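Local atomic coordinates of uncharacterized metal-dependent hydrolase (Pyrococcus horikoshii, PDB entry 3IGH), a protein that is uncharacterized but probably acts as a metal-dependent hydrolase of carbon-nitrogen bonds other than peptide bonds. Residues G270-L275 with Y280-S285; L263-S268 with D318-V323; R216-L221 with N254-A259. All coordinates share one frame; numbering follows the deposited sequence.

Contact 1: residues G270-L275 with Y280-S285; sequences GARTAL and YSDDPS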
loop_
_atom_site.group_PDB
_atom_site.type_symbol
_atom_site.label_atom_id
_atom_site.label_comp_id
_atom_site.label_asym_id
_atom_site.label_seq_id
_atom_site.Cartn_x
_atom_site.Cartn_y
_atom_site.Cartn_z
ATOM N N GLY A 270 -13.484 34.270 7.566
ATOM C CA GLY A 270 -14.002 35.095 6.466
ATOM C C GLY A 270 -15.510 35.079 6.362
ATOM O O GLY A 270 -16.145 36.130 6.283
ATOM N N ALA A 271 -16.076 33.876 6.404
ATOM C CA ALA A 271 -17.512 33.681 6.299
ATOM C C ALA A 271 -18.214 33.799 7.654
ATOM O O ALA A 271 -19.444 33.696 7.724
ATOM C CB ALA A 271 -17.806 32.316 5.660
ATOM N N ARG A 272 -17.425 34.020 8.711
ATOM C CA ARG A 272 -17.895 34.057 10.111
ATOM C C ARG A 272 -18.529 32.730 10.559
ATOM O O ARG A 272 -19.477 32.709 11.344
ATOM C CB ARG A 272 -18.823 35.258 10.406
ATOM C CG ARG A 272 -18.234 36.623 10.013
ATOM C CD ARG A 272 -19.082 37.777 10.545
ATOM N NE ARG A 272 -18.583 39.088 10.124
ATOM C CZ ARG A 272 -18.850 39.656 8.949
ATOM N NH1 ARG A 272 -19.616 39.038 8.060
ATOM N NH2 ARG A 272 -18.341 40.846 8.660
ATOM N N THR A 273 -17.976 31.629 10.060
ATOM C CA THR A 273 -18.455 30.295 10.405
ATOM C C THR A 273 -17.484 29.558 11.323
ATOM O O THR A 273 -17.795 28.468 11.821
ATOM C CB THR A 273 -18.779 29.468 9.144
ATOM O OG1 THR A 273 -17.685 29.550 8.221
ATOM C CG2 THR A 273 -20.037 30.009 8.468
ATOM N N ALA A 274 -16.323 30.170 11.569
ATOM C CA ALA A 274 -15.382 29.680 12.562
ATOM C C ALA A 274 -15.985 29.875 13.943
ATOM O O ALA A 274 -16.602 30.911 14.217
ATOM C CB ALA A 274 -14.035 30.396 12.452
ATOM N N LEU A 275 -15.814 28.878 14.805
ATOM C CA LEU A 275 -16.518 28.846 16.091
ATOM C C LEU A 275 -15.732 29.516 17.209
ATOM O O LEU A 275 -14.692 29.018 17.640
ATOM C CB LEU A 275 -16.873 27.398 16.469
ATOM C CG LEU A 275 -17.750 27.197 17.712
ATOM C CD1 LEU A 275 -19.148 27.776 17.491
ATOM C CD2 LEU A 275 -17.828 25.711 18.035
ATOM N N TYR A 280 -18.632 37.434 17.169
ATOM C CA TYR A 280 -17.764 38.171 16.243
ATOM C C TYR A 280 -17.811 39.662 16.541
ATOM O O TYR A 280 -18.861 40.196 16.909
ATOM C CB TYR A 280 -18.183 37.908 14.796
ATOM C CG TYR A 280 -17.605 36.621 14.248
ATOM C CD1 TYR A 280 -18.197 35.387 14.532
ATOM C CD2 TYR A 280 -16.451 36.635 13.469
ATOM C CE1 TYR A 280 -17.659 34.197 14.037
ATOM C CE2 TYR A 280 -15.900 35.451 12.965
ATOM C CZ TYR A 280 -16.512 34.239 13.263
ATOM O OH TYR A 280 -15.978 33.077 12.779
ATOM N N SER A 281 -16.668 40.323 16.407
ATOM C CA SER A 281 -16.580 41.751 16.703
ATOM C C SER A 281 -17.319 42.621 15.688
ATOM O O SER A 281 -17.814 43.690 16.037
ATOM C CB SER A 281 -15.125 42.173 16.847
ATOM O OG SER A 281 -14.539 41.476 17.927
ATOM N N ASP A 282 -17.422 42.151 14.448
ATOM C CA ASP A 282 -18.154 42.886 13.407
ATOM C C ASP A 282 -19.511 42.270 13.064
ATOM O O ASP A 282 -20.159 42.681 12.097
ATOM C CB ASP A 282 -17.294 43.053 12.144
ATOM C CG ASP A 282 -16.864 41.718 11.526
ATOM O OD1 ASP A 282 -17.099 40.641 12.127
ATOM O OD2 ASP A 282 -16.279 41.750 10.422
ATOM N N ASP A 283 -19.916 41.265 13.842
ATOM C CA ASP A 283 -21.266 40.695 13.768
ATOM C C ASP A 283 -21.596 40.084 15.127
ATOM O O ASP A 283 -21.367 38.886 15.352
ATOM C CB ASP A 283 -21.375 39.650 12.647
ATOM C CG ASP A 283 -22.814 39.240 12.341
ATOM O OD1 ASP A 283 -23.745 39.574 13.109
ATOM O OD2 ASP A 283 -23.014 38.565 11.309
ATOM N N PRO A 284 -22.143 40.906 16.043
ATOM C CA PRO A 284 -22.435 40.457 17.405
ATOM C C PRO A 284 -23.584 39.441 17.492
ATOM O O PRO A 284 -23.816 38.892 18.562
ATOM C CB PRO A 284 -22.810 41.761 18.137
ATOM C CG PRO A 284 -22.341 42.875 17.233
ATOM C CD PRO A 284 -22.504 42.324 15.858
ATOM N N SER A 285 -24.277 39.196 16.379
ATOM C CA SER A 285 -25.394 38.255 16.353
ATOM C C SER A 285 -24.956 36.791 16.194
ATOM O O SER A 285 -25.773 35.879 16.356
ATOM C CB SER A 285 -26.401 38.632 15.261
ATOM O OG SER A 285 -25.966 38.232 13.971
#
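Arg-272 joins Tyr-280 and Asp-282 in a partly buried contact that combines a salt bridge with CH-pi packing, inside the long irregular connection between strand 256-264 and helix 294-305. CB of Arg-272 sits over the middle of one face of the Tyr-280 ring, 3.8 Å from its centroid. From there the chain runs extended from CG to NE (chi2 -170°, chi3 -177°) and carries the guanidinium past the ring to the carboxylate of Asp-282, while CD of Arg-272 packs 3.6 Å from CB of Asp-283. The grip is side-on: NE of Arg-272 reaches OD1 of Asp-282 at 2.9 Å, and NH2 of Arg-272 reaches OD2 of Asp-282 at 2.9 Å. Both oxygens lie near the guanidinium plane, yet they are approached from above the carboxylate plane. OD2 also pairs with Arg-374, and this shared carboxylate would probably offset the closeness of Arg-272 and Arg-374. At the far end of the ring, the Tyr-280 hydroxyl donates to O of Ala-274 at 2.7 Å. With an alanine here, Asp-282 would probably be left with Arg-374 but without its side-on partner, and the ring would lose the methylenes beyond CB. The contact folds back on itself the long connection after a barrel strand, consistent with the amidohydrolase TIM-barrel fold.

Contact 2: residues L263-S268 with D318-V323; sequences LFTDGS and DKALDV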
loop_
_atom_site.group_PDB
_atom_site.type_symbol
_atom_site.label_atom_id
_atom_site.label_comp_id
_atom_site.label_asym_id
_atom_site.label_seq_id
_atom_site.Cartn_x
_atom_site.Cartn_y
_atom_site.Cartn_z
ATOM N N LEU A 263 -11.034 15.600 9.415
ATOM C CA LEU A 263 -12.290 16.021 10.051
ATOM C C LEU A 263 -12.360 17.540 10.229
ATOM O O LEU A 263 -11.334 18.225 10.218
ATOM C CB LEU A 263 -12.424 15.377 11.440
ATOM C CG LEU A 263 -12.306 13.847 11.487
ATOM C CD1 LEU A 263 -12.268 13.368 12.918
ATOM C CD2 LEU A 263 -13.452 13.240 10.729
ATOM N N PHE A 264 -13.573 18.038 10.457
ATOM C CA PHE A 264 -13.844 19.473 10.614
ATOM C C PHE A 264 -14.612 19.722 11.905
ATOM O O PHE A 264 -15.548 18.994 12.219
ATOM C CB PHE A 264 -14.704 19.974 9.450
ATOM C CG PHE A 264 -14.018 19.916 8.119
ATOM C CD1 PHE A 264 -13.326 21.027 7.632
ATOM C CD2 PHE A 264 -14.064 18.758 7.345
ATOM C CE1 PHE A 264 -12.686 20.983 6.396
ATOM C CE2 PHE A 264 -13.417 18.699 6.108
ATOM C CZ PHE A 264 -12.732 19.815 5.632
ATOM N N THR A 265 -14.205 20.734 12.655
ATOM C CA THR A 265 -15.026 21.234 13.756
ATOM C C THR A 265 -15.839 22.455 13.329
ATOM O O THR A 265 -17.008 22.554 13.678
ATOM C CB THR A 265 -14.206 21.616 14.995
ATOM O OG1 THR A 265 -13.156 22.516 14.619
ATOM C CG2 THR A 265 -13.617 20.379 15.650
ATOM N N ASP A 266 -15.218 23.380 12.587
ATOM C CA ASP A 266 -15.870 24.653 12.249
ATOM C C ASP A 266 -15.625 25.142 10.819
ATOM O O ASP A 266 -15.064 24.423 9.992
ATOM C CB ASP A 266 -15.527 25.746 13.283
ATOM C CG ASP A 266 -14.069 26.199 13.231
ATOM O OD1 ASP A 266 -13.211 25.522 12.629
ATOM O OD2 ASP A 266 -13.762 27.238 13.855
ATOM N N GLY A 267 -16.074 26.360 10.525
ATOM C CA GLY A 267 -15.859 26.943 9.204
ATOM C C GLY A 267 -14.675 27.886 9.233
ATOM O O GLY A 267 -13.636 27.581 9.833
ATOM N N SER A 268 -14.850 29.058 8.634
ATOM C CA SER A 268 -13.749 30.009 8.483
ATOM C C SER A 268 -14.093 31.385 9.047
ATOM O O SER A 268 -15.265 31.732 9.186
ATOM C CB SER A 268 -13.373 30.127 7.001
ATOM O OG SER A 268 -14.463 30.637 6.239
ATOM N N ASP A 318 -11.444 29.680 18.265
ATOM C CA ASP A 318 -10.873 29.241 19.537
ATOM C C ASP A 318 -11.760 28.222 20.261
ATOM O O ASP A 318 -11.249 27.339 20.950
ATOM C CB ASP A 318 -10.541 30.428 20.448
ATOM C CG ASP A 318 -11.774 31.127 20.976
ATOM O OD1 ASP A 318 -12.569 31.675 20.177
ATOM O OD2 ASP A 318 -11.949 31.115 22.206
ATOM N N LYS A 319 -13.076 28.329 20.092
ATOM C CA LYS A 319 -13.977 27.321 20.670
ATOM C C LYS A 319 -13.894 26.003 19.896
ATOM O O LYS A 319 -13.969 24.931 20.485
ATOM C CB LYS A 319 -15.424 27.812 20.733
ATOM C CG LYS A 319 -16.340 26.905 21.545
ATOM C CD LYS A 319 -17.740 27.490 21.682
ATOM C CE LYS A 319 -18.438 26.885 22.896
ATOM N NZ LYS A 319 -19.748 27.541 23.170
ATOM N N ALA A 320 -13.722 26.094 18.579
ATOM C CA ALA A 320 -13.518 24.912 17.742
ATOM C C ALA A 320 -12.285 24.145 18.180
ATOM O O ALA A 320 -12.273 22.914 18.159
ATOM C CB ALA A 320 -13.365 25.318 16.319
ATOM N N LEU A 321 -11.248 24.886 18.567
ATOM C CA LEU A 321 -10.035 24.299 19.102
ATOM C C LEU A 321 -10.287 23.534 20.407
ATOM O O LEU A 321 -9.723 22.447 20.596
ATOM C CB LEU A 321 -8.949 25.361 19.294
ATOM C CG LEU A 321 -7.608 24.858 19.837
ATOM C CD1 LEU A 321 -6.995 23.789 18.926
ATOM C CD2 LEU A 321 -6.653 26.012 20.008
ATOM N N ASP A 322 -11.127 24.092 21.288
ATOM C CA ASP A 322 -11.557 23.384 22.508
ATOM C C ASP A 322 -12.176 22.036 22.149
ATOM O O ASP A 322 -11.842 21.021 22.755
ATOM C CB ASP A 322 -12.579 24.198 23.320
ATOM C CG ASP A 322 -11.972 25.399 24.029
ATOM O OD1 ASP A 322 -10.822 25.316 24.500
ATOM O OD2 ASP A 322 -12.671 26.432 24.141
ATOM N N VAL A 323 -13.069 22.050 21.159
ATOM C CA VAL A 323 -13.752 20.859 20.668
ATOM C C VAL A 323 -12.742 19.844 20.120
ATOM O O VAL A 323 -12.797 18.667 20.474
ATOM C CB VAL A 323 -14.818 21.218 19.597
ATOM C CG1 VAL A 323 -15.429 19.966 18.960
ATOM C CG2 VAL A 323 -15.910 22.097 20.202
#
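OD2 of Asp-266 is gripped by two backbone N-H groups, those of Gly-317 and Leu-275, and also rests 3.1 Å from CB of Ala-320, a tight approach for a methyl group. Its sister oxygen OD1 accepts from N of Ile-316, so the buried carboxylate is held by three amides, two of them from the short link that leads into helix 318-331. CG of Asp-266 lies between its backbone N and carbonyl carbon (chi1 69°), a torsion that turns the carboxylate toward the first turn of the helix. The same methyl of Ala-320 meets a second polar atom, OG1 of Thr-265, at 3.3 Å. That hydroxyl finds its hydrogen-bond partner elsewhere, in the carbonyl of His-314 on the adjacent strand 310-315, and no hydrogen bond links the two segments directly. The setting is that of an amidohydrolase TIM barrel: strands 256-264 and 310-315 run parallel, and the residues just beyond the C-terminal end of the first meet the beginning of the helix that follows the second. Further along the helix the contact becomes apolar. CG2 of Thr-265 touches CG1 of Val-323 at 3.8 Å, about one turn beyond Ala-320, the two side chains lying alongside and pointing opposite ways. This methyl of Thr-265 also lies 3.8 Å from O of Ala-320. The CA atoms of Thr-265 and Ala-320 are 5.6 Å apart.

Contact 3: residues R216-L221 with N254-A259; sequences RALFYL and NRLTIA. With SO4 (sulfate ion), chain K; SO4 (sulfate ion), chain O.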
loop_
_atom_site.group_PDB
_atom_site.type_symbol
_atom_site.label_atom_id
_atom_site.label_comp_id
_atom_site.label_asym_id
_atom_site.label_seq_id
_atom_site.Cartn_x
_atom_site.Cartn_y
_atom_site.Cartn_z
ATOM N N ARG A 216 -8.786 6.855 -6.134
ATOM C CA ARG A 216 -8.591 5.982 -7.308
ATOM C C ARG A 216 -7.475 6.492 -8.223
ATOM O O ARG A 216 -6.666 5.711 -8.724
ATOM C CB ARG A 216 -9.876 5.853 -8.126
ATOM C CG ARG A 216 -10.974 5.053 -7.469
ATOM C CD ARG A 216 -12.124 4.911 -8.463
ATOM N NE ARG A 216 -13.221 4.137 -7.911
ATOM C CZ ARG A 216 -13.336 2.819 -8.036
ATOM N NH1 ARG A 216 -14.373 2.198 -7.496
ATOM N NH2 ARG A 216 -12.418 2.125 -8.702
ATOM N N ALA A 217 -7.453 7.806 -8.440
ATOM C CA ALA A 217 -6.427 8.458 -9.249
ATOM C C ALA A 217 -5.038 8.292 -8.629
ATOM O O ALA A 217 -4.066 7.985 -9.324
ATOM C CB ALA A 217 -6.762 9.939 -9.413
ATOM N N LEU A 218 -4.950 8.502 -7.318
ATOM C CA LEU A 218 -3.682 8.343 -6.602
ATOM C C LEU A 218 -3.131 6.920 -6.691
ATOM O O LEU A 218 -1.936 6.740 -6.950
ATOM C CB LEU A 218 -3.815 8.780 -5.134
ATOM C CG LEU A 218 -3.954 10.281 -4.839
ATOM C CD1 LEU A 218 -4.324 10.491 -3.374
ATOM C CD2 LEU A 218 -2.675 11.061 -5.211
ATOM N N PHE A 219 -4.005 5.929 -6.483
ATOM C CA PHE A 219 -3.651 4.512 -6.643
ATOM C C PHE A 219 -3.142 4.220 -8.064
ATOM O O PHE A 219 -2.148 3.526 -8.237
ATOM C CB PHE A 219 -4.850 3.596 -6.330
ATOM C CG PHE A 219 -5.095 3.364 -4.857
ATOM C CD1 PHE A 219 -4.033 3.145 -3.971
ATOM C CD2 PHE A 219 -6.389 3.315 -4.366
ATOM C CE1 PHE A 219 -4.268 2.914 -2.605
ATOM C CE2 PHE A 219 -6.637 3.082 -3.009
ATOM C CZ PHE A 219 -5.572 2.885 -2.125
ATOM N N TYR A 220 -3.829 4.761 -9.067
ATOM C CA TYR A 220 -3.408 4.625 -10.465
ATOM C C TYR A 220 -1.995 5.185 -10.686
ATOM O O TYR A 220 -1.121 4.495 -11.208
ATOM C CB TYR A 220 -4.414 5.332 -11.393
ATOM C CG TYR A 220 -3.949 5.402 -12.831
ATOM C CD1 TYR A 220 -4.073 4.299 -13.681
ATOM C CD2 TYR A 220 -3.365 6.570 -13.342
ATOM C CE1 TYR A 220 -3.636 4.360 -15.005
ATOM C CE2 TYR A 220 -2.920 6.637 -14.652
ATOM C CZ TYR A 220 -3.068 5.530 -15.482
ATOM O OH TYR A 220 -2.630 5.598 -16.780
ATOM N N LEU A 221 -1.779 6.430 -10.267
ATOM C CA LEU A 221 -0.486 7.091 -10.448
ATOM C C LEU A 221 0.655 6.379 -9.735
ATOM O O LEU A 221 1.739 6.252 -10.289
ATOM C CB LEU A 221 -0.560 8.550 -9.994
ATOM C CG LEU A 221 -1.354 9.494 -10.908
ATOM C CD1 LEU A 221 -1.553 10.809 -10.214
ATOM C CD2 LEU A 221 -0.654 9.703 -12.258
ATOM N N ASN A 254 5.508 3.440 -2.429
ATOM C CA ASN A 254 6.697 4.094 -2.943
ATOM C C ASN A 254 6.606 5.618 -2.797
ATOM O O ASN A 254 7.481 6.253 -2.225
ATOM C CB ASN A 254 6.882 3.714 -4.410
ATOM C CG ASN A 254 8.099 4.356 -5.027
ATOM O OD1 ASN A 254 9.172 4.403 -4.420
ATOM N ND2 ASN A 254 7.938 4.861 -6.242
ATOM N N ARG A 255 5.531 6.192 -3.307
ATOM C CA ARG A 255 5.295 7.630 -3.183
ATOM C C ARG A 255 4.020 7.943 -2.407
ATOM O O ARG A 255 3.928 8.987 -1.757
ATOM C CB ARG A 255 5.195 8.249 -4.572
ATOM C CG ARG A 255 6.505 8.281 -5.319
ATOM C CD ARG A 255 7.415 9.290 -4.700
ATOM N NE ARG A 255 8.535 9.630 -5.573
ATOM C CZ ARG A 255 9.452 10.540 -5.272
ATOM N NH1 ARG A 255 9.379 11.198 -4.122
ATOM N NH2 ARG A 255 10.442 10.790 -6.117
ATOM N N LEU A 256 3.042 7.043 -2.497
ATOM C CA LEU A 256 1.750 7.225 -1.845
ATOM C C LEU A 256 1.710 6.554 -0.476
ATOM O O LEU A 256 2.046 5.369 -0.338
ATOM C CB LEU A 256 0.626 6.664 -2.734
ATOM C CG LEU A 256 -0.816 6.713 -2.199
ATOM C CD1 LEU A 256 -1.289 8.175 -2.046
ATOM C CD2 LEU A 256 -1.761 5.921 -3.109
ATOM N N THR A 257 1.289 7.319 0.525
ATOM C CA THR A 257 0.969 6.798 1.846
ATOM C C THR A 257 -0.517 7.013 2.115
ATOM O O THR A 257 -1.016 8.144 2.008
ATOM C CB THR A 257 1.762 7.541 2.947
ATOM O OG1 THR A 257 3.154 7.524 2.619
ATOM C CG2 THR A 257 1.555 6.899 4.332
ATOM N N ILE A 258 -1.226 5.942 2.463
ATOM C CA ILE A 258 -2.566 6.088 3.038
ATOM C C ILE A 258 -2.291 6.498 4.476
ATOM O O ILE A 258 -1.824 5.685 5.273
ATOM C CB ILE A 258 -3.381 4.764 2.957
ATOM C CG1 ILE A 258 -3.375 4.212 1.522
ATOM C CG2 ILE A 258 -4.821 4.961 3.486
ATOM C CD1 ILE A 258 -3.879 5.196 0.442
ATOM N N ALA A 259 -2.516 7.769 4.789
ATOM C CA ALA A 259 -1.973 8.356 6.020
ATOM C C ALA A 259 -3.002 8.564 7.141
ATOM O O ALA A 259 -2.694 8.366 8.313
ATOM C CB ALA A 259 -1.263 9.696 5.706
HETATM S S SO4 K . 10.281 7.399 -7.768
HETATM O O1 SO4 K . 11.052 7.191 -8.990
HETATM O O2 SO4 K . 9.119 8.230 -8.060
HETATM O O3 SO4 K . 9.847 6.113 -7.243
HETATM O O4 SO4 K . 11.121 8.053 -6.770
HETATM S S SO4 O . 13.356 13.062 -6.787
HETATM O O1 SO4 O . 14.639 12.396 -6.995
HETATM O O2 SO4 O . 12.454 12.683 -7.869
HETATM O O3 SO4 O . 12.787 12.630 -5.513
HETATM O O4 SO4 O . 13.529 14.514 -6.781
#
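The ring of Phe-219 is met obliquely by two methyl groups of the strand: CD2 of Leu-256 lies 3.7 Å from CD1 of Phe-219, and CD1 of Ile-258 lies 3.8 Å from CE1 of Phe-219. The same ring also makes an edge-to-face contact with Phe-251 of the second subunit, which packs on Ile-258 as well, and this ties the intrachain packing to the dimer interface. The other flat group, the guanidinium of Arg-255, has O2 of the chain K sulfate and the chain O sulfate at its edge, while O4 of the chain K sulfate comes in obliquely. NE of Arg-255 donates to O2 of the sulfate of chain K at 2.9 Å, with an N-H...O angle of 169°, while NH2 of Arg-255 reaches O3 of the sulfate of chain O at 3.0 Å. On the same group, NH1 pairs with Glu-466. Back in the apolar layer, CG of Leu-256 points opposite its own backbone N (chi1 178°); CD1 of Leu-256 lies 4.0 Å from CB of Leu-218, while CD2 lies between Leu-218 and the Phe-219 ring. Helix 216-221 and strand 256-259 run roughly antiparallel, at 144°, with their axes 9.6 Å apart, the helix-on-strand layering of a TIM barrel. Leu-218 extends this layer to strands 202-210 and 230-235. Where the strand begins, the carboxylate of Glu-222, near the end of the same helix, accepts from the backbone N-H groups of Asn-254, Arg-255 and Leu-256. Between helix and strand, then, the touching side chains are purely apolar, and the contact rests on van der Waals packing and the burial of nonpolar surface; the anion-binding arginine lies apart from this core, and its sulfates, probably from the crystallisation liquor, give no evidence of a natural ligand.

In the fold
Contact 3 closes first along the chain, and contact 1 is then nested inside the loop that contact 2 closes. Strand 256-264 is the common thread: contact 3 uses its beginning, contact 2 its end, with centres about 29 Å apart, and contact 1 lies in the connection that follows. Contacts 1 and 2 touch, their centres about 13 Å apart, and a probable backbone hydrogen bond from N of Thr-273 to O of Ser-268 joins them. Contacts 1 and 3 lie on opposite sides of the chain's centre, about 38 Å between centres. One barrel strand thus links a helix layer beside the second subunit to the loops beyond its C-terminal end, the side on which TIM barrels generally carry their active sites.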